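Local coordinates for ABC transporter sugar binding protein (Xanthomonas axonopodis pv. citri, PDB 3UOR) that probably captures maltose or a related sugar in the periplasm and delivers it to an ABC transporter, as solute-binding proteins of this family do, at residues E72-A77 with G82-C87; I65-A70 with N91-E96. One frame throughout, in Å; residues are numbered along the deposited sequence.

Contact 1: E72-A77 with G82-C87; sequences EKLLTA and GLPDVC
The backbones of A77 and G82 come together near the end of helix 67-79, where the chain turns back, their CA atoms 4.6 Å apart and a short hydrogen bond running from G82 N to A77 O at 2.7 Å. That bond is nearly straight at the hydrogen (176°), with the donor tilted 24° from the carbonyl plane; it closes the turn that leads from the last part of the helix into the loop. Next to this bond the side chains make an apolar cluster. L83 lays its CD2 branch against the helix, 3.7 Å from A77 CB and 3.5 Å from L74 O, so that one methyl touches a side chain and a main-chain carbonyl oxygen about one turn apart. This is the helix-to-strand half of a beta-alpha-beta crossover: strand 58-64, helix 67-79 and strand 86-90 belong to the parallel part of an alpha/beta domain, and the helix lies against the sheet. L74 crosses the L83 side chain at about a right angle, and its CD2 stands 4.0 Å from C87 SG, in the opening residues of strand 86-90. With SG anti to the backbone N (chi1 -171°), C87 holds its sulfur against both methyls of L74. The P84 ring lies at the margin, its CD 4.4 Å from L74 CD2. F308 borders L74, L83, P84 and C87, while W35 of strand 30-36 backs L74, A77 and P84.

Contact 2: I65-A70 with N91-E96; sequences IPMTAA and NTWLPE
The first turn of helix 67-79 meets the chain leading into helix 94-99 through a Met-aromatic pair, M67 with W93, and the methyl of A70. W93 presents the far end of its six-membered ring. M67 CE comes to 3.3 Å from W93 CH2, a tight approach that is oblique to the ring. The sulfur stands farther back, M67 SD lying 5.3 Å from the centroid of the six-membered ring and 40° off its normal. With CG anti to the backbone N (chi1 -162°) and bends at chi2 and chi3, the methionine brings its methyl to the indole. Each helix follows a strand that pairs in parallel with 30-36, strand 58-64 before one and 86-90 before the other, and the contact lies at the C-terminal ends of those strands in the alpha/beta domain. A70 supplies the second touch: its CB lies in the ring plane at the edge, 4.0 Å from W93 CH2. H71 packs edge-to-face with W93 and also takes part in a hydrogen bond with E96 OE1. At the pyrrole side of the indole, W93 NE1 makes a weak hydrogen bond to E378 OE1.

Overall arrangement
Helix 67-79 is shared by both contacts: its later part faces the return to strand 86-90 in contact 1, its beginning the approach to helix 94-99 in contact 2. Their centres lie 10 Å apart on the same side of the chain's centre, contact 1 about 23 Å from that centre and contact 2 about 13 Å. Along the sequence, 65-70 comes first, then 72-77, 82-87 and 91-96, so the span of contact 1 falls wholly within that of contact 2. The segments also pack on each other, K73 CD lying 3.9 Å from I65 CD1. The helix is thus fixed at its beginning and its later part to the chain that follows it, in the part of the solute-binding fold built on strands 30-36, 58-64 and 86-90.

Contact 1: E72-A77 with G82-C87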
loop_
_atom_site.group_PDB
_atom_site.type_symbol
_atom_site.label_atom_id
_atom_site.label_comp_id
_atom_site.label_asym_id
_atom_site.label_seq_id
_atom_site.Cartn_x
_atom_site.Cartn_y
_atom_site.Cartn_z
ATOM N N GLU A 72 11.479 -0.226 -16.339
ATOM C CA GLU A 72 12.428 -0.109 -17.439
ATOM C C GLU A 72 11.716 0.247 -18.725
ATOM O O GLU A 72 12.160 1.123 -19.469
ATOM C CB GLU A 72 13.189 -1.412 -17.655
ATOM C CG GLU A 72 14.431 -1.567 -16.811
ATOM C CD GLU A 72 15.252 -2.772 -17.230
ATOM O OE1 GLU A 72 15.542 -2.900 -18.441
ATOM O OE2 GLU A 72 15.602 -3.589 -16.348
ATOM N N LYS A 73 10.622 -0.450 -19.010
ATOM C CA LYS A 73 9.925 -0.207 -20.262
ATOM C C LYS A 73 9.516 1.267 -20.370
ATOM O O LYS A 73 9.508 1.840 -21.460
ATOM C CB LYS A 73 8.719 -1.139 -20.413
ATOM C CG LYS A 73 7.943 -0.916 -21.706
ATOM C CD LYS A 73 7.127 -2.131 -22.112
ATOM C CE LYS A 73 6.764 -2.055 -23.593
ATOM N NZ LYS A 73 6.109 -3.293 -24.105
ATOM N N LEU A 74 9.207 1.877 -19.227
ATOM C CA LEU A 74 8.730 3.256 -19.185
ATOM C C LEU A 74 9.857 4.257 -19.368
ATOM O O LEU A 74 9.774 5.129 -20.229
ATOM C CB LEU A 74 7.987 3.533 -17.883
ATOM C CG LEU A 74 6.521 3.089 -17.871
ATOM C CD1 LEU A 74 5.965 3.124 -16.452
ATOM C CD2 LEU A 74 5.673 3.939 -18.819
ATOM N N LEU A 75 10.903 4.146 -18.554
ATOM C CA LEU A 75 12.097 4.958 -18.749
ATOM C C LEU A 75 12.570 4.824 -20.193
ATOM O O LEU A 75 12.941 5.807 -20.834
ATOM C CB LEU A 75 13.209 4.526 -17.793
ATOM C CG LEU A 75 12.970 4.818 -16.314
ATOM C CD1 LEU A 75 14.200 4.438 -15.507
ATOM C CD2 LEU A 75 12.629 6.286 -16.120
ATOM N N THR A 76 12.533 3.596 -20.699
ATOM C CA THR A 76 12.917 3.308 -22.074
ATOM C C THR A 76 11.992 3.973 -23.092
ATOM O O THR A 76 12.454 4.677 -23.991
ATOM C CB THR A 76 12.961 1.788 -22.330
ATOM O OG1 THR A 76 14.136 1.234 -21.718
ATOM C CG2 THR A 76 12.966 1.494 -23.828
ATOM N N ALA A 77 10.689 3.742 -22.954
ATOM C CA ALA A 77 9.715 4.361 -23.846
ATOM C C ALA A 77 9.819 5.881 -23.781
ATOM O O ALA A 77 9.620 6.566 -24.784
ATOM C CB ALA A 77 8.308 3.910 -23.500
ATOM N N GLY A 82 8.038 7.059 -26.891
ATOM C CA GLY A 82 6.982 6.096 -27.163
ATOM C C GLY A 82 6.118 5.746 -25.968
ATOM O O GLY A 82 5.677 4.601 -25.825
ATOM N N LEU A 83 5.874 6.734 -25.111
ATOM C CA LEU A 83 5.021 6.559 -23.938
ATOM C C LEU A 83 3.554 6.420 -24.332
ATOM O O LEU A 83 3.106 7.025 -25.300
ATOM C CB LEU A 83 5.165 7.749 -22.986
ATOM C CG LEU A 83 6.532 8.001 -22.361
ATOM C CD1 LEU A 83 6.469 9.232 -21.467
ATOM C CD2 LEU A 83 6.994 6.772 -21.579
ATOM N N PRO A 84 2.794 5.629 -23.568
ATOM C CA PRO A 84 1.363 5.507 -23.848
ATOM C C PRO A 84 0.658 6.790 -23.439
ATOM O O PRO A 84 1.294 7.680 -22.879
ATOM C CB PRO A 84 0.938 4.360 -22.942
ATOM C CG PRO A 84 1.889 4.440 -21.791
ATOM C CD PRO A 84 3.195 4.896 -22.355
ATOM N N ASP A 85 -0.637 6.888 -23.716
ATOM C CA ASP A 85 -1.416 8.052 -23.306
ATOM C C ASP A 85 -1.780 7.961 -21.842
ATOM O O ASP A 85 -1.553 8.894 -21.073
ATOM C CB ASP A 85 -2.695 8.145 -24.132
ATOM C CG ASP A 85 -2.418 8.102 -25.621
ATOM O OD1 ASP A 85 -2.773 7.093 -26.271
ATOM O OD2 ASP A 85 -1.814 9.066 -26.125
ATOM N N VAL A 86 -2.357 6.830 -21.463
ATOM C CA VAL A 86 -2.732 6.609 -20.082
ATOM C C VAL A 86 -1.905 5.464 -19.501
ATOM O O VAL A 86 -1.559 4.504 -20.198
ATOM C CB VAL A 86 -4.233 6.337 -19.964
ATOM C CG1 VAL A 86 -4.620 6.059 -18.508
ATOM C CG2 VAL A 86 -5.002 7.525 -20.515
ATOM N N CYS A 87 -1.559 5.579 -18.228
ATOM C CA CYS A 87 -0.698 4.583 -17.618
ATOM C C CYS A 87 -1.005 4.393 -16.140
ATOM O O CYS A 87 -1.201 5.361 -15.393
ATOM C CB CYS A 87 0.769 4.977 -17.798
ATOM S SG CYS A 87 1.949 3.694 -17.324
#

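Contact 2: I65-A70 with N91-E96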
loop_
_atom_site.group_PDB
_atom_site.type_symbol
_atom_site.label_atom_id
_atom_site.label_comp_id
_atom_site.label_asym_id
_atom_site.label_seq_id
_atom_site.Cartn_x
_atom_site.Cartn_y
_atom_site.Cartn_z
ATOM N N ILE A 65 1.706 -4.973 -19.088
ATOM C CA ILE A 65 3.139 -4.999 -18.850
ATOM C C ILE A 65 3.411 -5.604 -17.493
ATOM O O ILE A 65 2.779 -5.230 -16.518
ATOM C CB ILE A 65 3.710 -3.595 -18.877
ATOM C CG1 ILE A 65 3.223 -2.889 -20.135
ATOM C CG2 ILE A 65 5.225 -3.643 -18.800
ATOM C CD1 ILE A 65 3.757 -1.531 -20.286
ATOM N N PRO A 66 4.346 -6.561 -17.427
ATOM C CA PRO A 66 4.711 -7.163 -16.142
ATOM C C PRO A 66 5.391 -6.130 -15.256
ATOM O O PRO A 66 6.235 -5.372 -15.730
ATOM C CB PRO A 66 5.700 -8.259 -16.544
ATOM C CG PRO A 66 5.391 -8.546 -17.984
ATOM C CD PRO A 66 5.020 -7.219 -18.558
ATOM N N MET A 67 5.020 -6.091 -13.987
ATOM C CA MET A 67 5.533 -5.067 -13.088
ATOM C C MET A 67 7.065 -5.055 -13.048
ATOM O O MET A 67 7.693 -3.992 -13.049
ATOM C CB MET A 67 4.957 -5.260 -11.687
ATOM C CG MET A 67 5.070 -4.038 -10.785
ATOM S SD MET A 67 3.650 -2.939 -10.897
ATOM C CE MET A 67 4.231 -1.737 -12.083
ATOM N N THR A 68 7.666 -6.240 -13.024
ATOM C CA THR A 68 9.116 -6.352 -12.917
ATOM C C THR A 68 9.848 -5.716 -14.097
ATOM O O THR A 68 11.049 -5.460 -14.017
ATOM C CB THR A 68 9.554 -7.821 -12.773
ATOM O OG1 THR A 68 9.086 -8.573 -13.902
ATOM C CG2 THR A 68 8.981 -8.413 -11.502
ATOM N N ALA A 69 9.127 -5.468 -15.187
ATOM C CA ALA A 69 9.713 -4.868 -16.384
ATOM C C ALA A 69 9.129 -3.495 -16.675
ATOM O O ALA A 69 9.562 -2.805 -17.597
ATOM C CB ALA A 69 9.495 -5.770 -17.569
ATOM N N ALA A 70 8.137 -3.104 -15.888
ATOM C CA ALA A 70 7.386 -1.891 -16.161
ATOM C C ALA A 70 8.238 -0.637 -16.026
ATOM O O ALA A 70 8.174 0.254 -16.872
ATOM C CB ALA A 70 6.193 -1.811 -15.253
ATOM N N ASN A 91 2.096 4.163 -6.876
ATOM C CA ASN A 91 2.128 5.548 -6.436
ATOM C C ASN A 91 3.448 6.030 -5.814
ATOM O O ASN A 91 3.600 7.213 -5.555
ATOM C CB ASN A 91 0.876 5.929 -5.633
ATOM C CG ASN A 91 0.713 5.103 -4.415
ATOM O OD1 ASN A 91 1.673 4.487 -3.967
ATOM N ND2 ASN A 91 -0.507 5.068 -3.859
ATOM N N THR A 92 4.412 5.136 -5.596
ATOM C CA THR A 92 5.727 5.583 -5.135
ATOM C C THR A 92 6.621 5.925 -6.332
ATOM O O THR A 92 7.693 6.503 -6.175
ATOM C CB THR A 92 6.437 4.562 -4.196
ATOM O OG1 THR A 92 6.512 3.295 -4.834
ATOM C CG2 THR A 92 5.680 4.405 -2.891
ATOM N N TRP A 93 6.156 5.577 -7.528
ATOM C CA TRP A 93 6.835 5.936 -8.766
ATOM C C TRP A 93 6.530 7.360 -9.223
ATOM O O TRP A 93 7.265 7.914 -10.022
ATOM C CB TRP A 93 6.451 4.972 -9.889
ATOM C CG TRP A 93 6.931 3.589 -9.676
ATOM C CD1 TRP A 93 7.557 3.103 -8.567
ATOM C CD2 TRP A 93 6.832 2.494 -10.593
ATOM N NE1 TRP A 93 7.851 1.774 -8.736
ATOM C CE2 TRP A 93 7.418 1.378 -9.973
ATOM C CE3 TRP A 93 6.308 2.353 -11.875
ATOM C CZ2 TRP A 93 7.493 0.142 -10.590
ATOM C CZ3 TRP A 93 6.381 1.129 -12.485
ATOM C CH2 TRP A 93 6.973 0.038 -11.846
ATOM N N LEU A 94 5.439 7.947 -8.744
ATOM C CA LEU A 94 5.033 9.287 -9.198
ATOM C C LEU A 94 6.127 10.348 -9.080
ATOM O O LEU A 94 6.356 11.092 -10.032
ATOM C CB LEU A 94 3.798 9.768 -8.439
ATOM C CG LEU A 94 2.482 9.898 -9.186
ATOM C CD1 LEU A 94 2.173 8.622 -9.931
ATOM C CD2 LEU A 94 1.386 10.218 -8.199
ATOM N N PRO A 95 6.786 10.447 -7.905
ATOM C CA PRO A 95 7.756 11.533 -7.735
ATOM C C PRO A 95 8.834 11.484 -8.802
ATOM O O PRO A 95 9.253 12.519 -9.299
ATOM C CB PRO A 95 8.349 11.251 -6.358
ATOM C CG PRO A 95 7.253 10.594 -5.623
ATOM C CD PRO A 95 6.601 9.697 -6.650
ATOM N N GLU A 96 9.258 10.286 -9.174
ATOM C CA GLU A 96 10.262 10.147 -10.211
ATOM C C GLU A 96 9.760 10.624 -11.568
ATOM O O GLU A 96 10.412 11.442 -12.220
ATOM C CB GLU A 96 10.764 8.708 -10.315
ATOM C CG GLU A 96 11.812 8.542 -11.419
ATOM C CD GLU A 96 12.485 7.185 -11.395
ATOM O OE1 GLU A 96 12.146 6.365 -10.511
ATOM O OE2 GLU A 96 13.357 6.939 -12.256
#